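Local coordinates for ATP-dependent 6-phosphofructokinase isozyme 2 (Escherichia coli, PDB 3UMO), which catalyses the ATP-dependent phosphorylation of fructose 6-phosphate to fructose 1,6-bisphosphate, the first committing step of glycolysis, at residues V2-L7 and G53-I58. Residues are numbered along the deposited sequence; the frame is centred on the assembly and turned at random.
Sequences VRIYTL and GSATAI
Leu7 and Ile58 meet on one face of a parallel strand pair, CD1 of Leu7 lying 3.9 Å from CG2 of Ile58. On the same face the Tyr5 ring runs alongside Thr56, both side chains pointing the same way, with Tyr5 CD2 3.6 Å from Thr56 CB. Carrying its CG anti to the carbonyl carbon (chi1 -63°), Tyr5 sets that ring beside Thr56, where CD2 also approaches Ile58 CD1. The other face pairs Ile4 CG2 with the Ala55 methyl at 3.8 Å, while Thr6 OG1 rests against Ala57. Between the faces, three backbone bonds zip the strands: Thr56 N to Ile4 O, Thr6 N to Thr56 O at 2.8 Å, and Ile58 N to Thr6 O. Thr6 OG1 is hydrogen-bonded to Gly41 O, at the start of helix 40-50 and part of the substrate-binding site, and accepts a hydrogen bond from a water that also donates one to Ile58 O. At the outer end Tyr5 OH sits 2.9 Å above the centre of the Arg3 guanidinium plane and bonds Glu129. A second water, in that plane at the guanidinium edge, accepts from Arg3 NH2 at 2.8 Å, donates to Ile4 O and bonds Thr56 OG1. With alanine in place of Tyr5, the flank of Thr56 would probably be bared, Glu129 would lose its hydroxyl partner and the guanidinium could turn more freely. Strand 4-7 is central in the parallel sheet of this ribokinase-like α/β fold, bonded on its other edge to strand 133-137; helices 40-50 and 254-267 pack over the face of Ile4.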
ATOM      1  N   VAL A   2     -22.170 -25.415  34.274  1.00 55.26           N
ATOM      2  CA  VAL A   2     -22.398 -24.176  35.009  1.00 44.52           C
ATOM      3  C   VAL A   2     -22.687 -23.042  34.038  1.00 37.06           C
ATOM      4  O   VAL A   2     -22.457 -23.171  32.841  1.00 41.32           O
ATOM      5  CB  VAL A   2     -21.188 -23.802  35.884  1.00 41.20           C
ATOM      6  CG1 VAL A   2     -21.010 -24.818  37.006  1.00 46.37           C
ATOM      7  CG2 VAL A   2     -19.930 -23.703  35.038  1.00 32.95           C
ATOM      8  N   ARG A   3     -23.196 -21.932  34.555  1.00 32.68           N
ATOM      9  CA  ARG A   3     -23.503 -20.790  33.705  1.00 36.55           C
ATOM     10  C   ARG A   3     -22.242 -20.029  33.302  1.00 30.53           C
ATOM     11  O   ARG A   3     -21.238 -20.040  34.016  1.00 30.87           O
ATOM     12  CB  ARG A   3     -24.496 -19.860  34.401  1.00 29.70           C
ATOM     13  CG  ARG A   3     -25.819 -20.542  34.752  1.00 42.74           C
ATOM     14  CD  ARG A   3     -26.887 -19.508  35.027  1.00 55.36           C
ATOM     15  NE  ARG A   3     -26.805 -18.422  34.054  1.00 66.34           N
ATOM     16  CZ  ARG A   3     -27.598 -17.357  34.044  1.00 70.57           C
ATOM     17  NH1 ARG A   3     -28.546 -17.219  34.962  1.00 71.40           N
ATOM     18  NH2 ARG A   3     -27.436 -16.422  33.117  1.00 70.74           N
ATOM     19  N   ILE A   4     -22.305 -19.371  32.150  1.00 23.51           N
ATOM     20  CA  ILE A   4     -21.169 -18.622  31.624  1.00 22.12           C
ATOM     21  C   ILE A   4     -21.525 -17.156  31.401  1.00 27.10           C
ATOM     22  O   ILE A   4     -22.573 -16.836  30.830  1.00 27.19           O
ATOM     23  CB  ILE A   4     -20.679 -19.227  30.298  1.00 26.52           C
ATOM     24  CG1 ILE A   4     -20.319 -20.700  30.497  1.00 27.50           C
ATOM     25  CG2 ILE A   4     -19.480 -18.455  29.759  1.00 25.53           C
ATOM     26  CD1 ILE A   4     -20.134 -21.469  29.191  1.00 29.43           C
ATOM     27  N   TYR A   5     -20.644 -16.272  31.857  1.00 22.97           N
ATOM     28  CA  TYR A   5     -20.799 -14.841  31.654  1.00 24.31           C
ATOM     29  C   TYR A   5     -19.543 -14.289  31.010  1.00 23.08           C
ATOM     30  O   TYR A   5     -18.453 -14.845  31.180  1.00 20.93           O
ATOM     31  CB  TYR A   5     -21.030 -14.137  32.994  1.00 22.62           C
ATOM     32  CG  TYR A   5     -22.299 -14.554  33.700  1.00 22.05           C
ATOM     33  CD1 TYR A   5     -22.334 -15.695  34.490  1.00 24.80           C
ATOM     34  CD2 TYR A   5     -23.461 -13.800  33.582  1.00 29.22           C
ATOM     35  CE1 TYR A   5     -23.498 -16.083  35.135  1.00 27.53           C
ATOM     36  CE2 TYR A   5     -24.627 -14.178  34.227  1.00 30.90           C
ATOM     37  CZ  TYR A   5     -24.637 -15.318  34.999  1.00 31.01           C
ATOM     38  OH  TYR A   5     -25.792 -15.691  35.647  1.00 35.48           O
ATOM     39  N   THR A   6     -19.679 -13.193  30.270  1.00 19.27           N
ATOM     40  CA  THR A   6     -18.493 -12.499  29.775  1.00 20.51           C
ATOM     41  C   THR A   6     -18.528 -11.032  30.171  1.00 22.00           C
ATOM     42  O   THR A   6     -19.601 -10.464  30.429  1.00 23.48           O
ATOM     43  CB  THR A   6     -18.309 -12.613  28.242  1.00 21.53           C
ATOM     44  OG1 THR A   6     -19.244 -11.756  27.578  1.00 24.16           O
ATOM     45  CG2 THR A   6     -18.467 -14.057  27.766  1.00 22.71           C
ATOM     46  N   LEU A   7     -17.350 -10.427  30.228  1.00 21.32           N
ATOM     47  CA  LEU A   7     -17.236  -9.027  30.606  1.00 22.83           C
ATOM     48  C   LEU A   7     -16.402  -8.279  29.580  1.00 21.61           C
ATOM     49  O   LEU A   7     -15.258  -8.659  29.305  1.00 22.66           O
ATOM     50  CB  LEU A   7     -16.608  -8.892  31.996  1.00 22.47           C
ATOM     51  CG  LEU A   7     -16.381  -7.450  32.447  1.00 23.04           C
ATOM     52  CD1 LEU A   7     -17.710  -6.719  32.565  1.00 23.66           C
ATOM     53  CD2 LEU A   7     -15.621  -7.413  33.770  1.00 22.49           C
ATOM     54  N   GLY A  53     -23.880 -23.214  22.899  1.00 27.63           N
ATOM     55  CA  GLY A  53     -23.983 -22.895  24.310  1.00 24.79           C
ATOM     56  C   GLY A  53     -24.655 -21.553  24.523  1.00 26.33           C
ATOM     57  O   GLY A  53     -25.210 -20.971  23.591  1.00 30.06           O
ATOM     58  N   SER A  54     -24.612 -21.064  25.759  1.00 26.12           N
ATOM     59  CA  SER A  54     -25.199 -19.770  26.083  1.00 27.24           C
ATOM     60  C   SER A  54     -24.305 -19.018  27.067  1.00 26.57           C
ATOM     61  O   SER A  54     -23.826 -19.589  28.046  1.00 32.06           O
ATOM     62  CB  SER A  54     -26.597 -19.949  26.681  1.00 37.29           C
ATOM     63  OG  SER A  54     -27.258 -18.702  26.812  1.00 44.59           O
ATOM     64  N   ALA A  55     -24.073 -17.738  26.795  1.00 25.06           N
ATOM     65  CA  ALA A  55     -23.278 -16.900  27.684  1.00 23.49           C
ATOM     66  C   ALA A  55     -23.872 -15.504  27.739  1.00 27.41           C
ATOM     67  O   ALA A  55     -24.264 -14.949  26.709  1.00 27.75           O
ATOM     68  CB  ALA A  55     -21.824 -16.837  27.220  1.00 24.56           C
ATOM     69  N   THR A  56     -23.936 -14.940  28.941  1.00 24.45           N
ATOM     70  CA  THR A  56     -24.477 -13.598  29.119  1.00 25.37           C
ATOM     71  C   THR A  56     -23.365 -12.562  29.045  1.00 24.25           C
ATOM     72  O   THR A  56     -22.404 -12.619  29.815  1.00 25.27           O
ATOM     73  CB  THR A  56     -25.217 -13.462  30.458  1.00 24.30           C
ATOM     74  OG1 THR A  56     -26.315 -14.381  30.480  1.00 23.87           O
ATOM     75  CG2 THR A  56     -25.754 -12.050  30.629  1.00 25.22           C
ATOM     76  N   ALA A  57     -23.500 -11.617  28.118  1.00 25.13           N
ATOM     77  CA  ALA A  57     -22.495 -10.570  27.937  1.00 26.05           C
ATOM     78  C   ALA A  57     -22.771  -9.361  28.827  1.00 24.69           C
ATOM     79  O   ALA A  57     -23.800  -8.701  28.685  1.00 24.61           O
ATOM     80  CB  ALA A  57     -22.428 -10.143  26.480  1.00 24.17           C
ATOM     81  N   ILE A  58     -21.835  -9.063  29.725  1.00 22.74           N
ATOM     82  CA  ILE A  58     -21.939  -7.885  30.583  1.00 23.40           C
ATOM     83  C   ILE A  58     -21.056  -6.797  29.984  1.00 19.54           C
ATOM     84  O   ILE A  58     -19.893  -7.055  29.670  1.00 22.60           O
ATOM     85  CB  ILE A  58     -21.454  -8.190  32.019  1.00 22.41           C
ATOM     86  CG1 ILE A  58     -22.199  -9.397  32.598  1.00 25.27           C
ATOM     87  CG2 ILE A  58     -21.618  -6.966  32.919  1.00 26.75           C
ATOM     88  CD1 ILE A  58     -21.621  -9.901  33.915  1.00 28.85           C
TER
HETATM   89  O   HOH W   1     -25.446 -16.942  31.270  1.00 36.27           O
HETATM   90  O   HOH W   2     -24.608 -20.020  30.605  1.00 35.26           O
HETATM   91  O   HOH W   3     -19.362  -8.923  27.564  1.00 20.39           O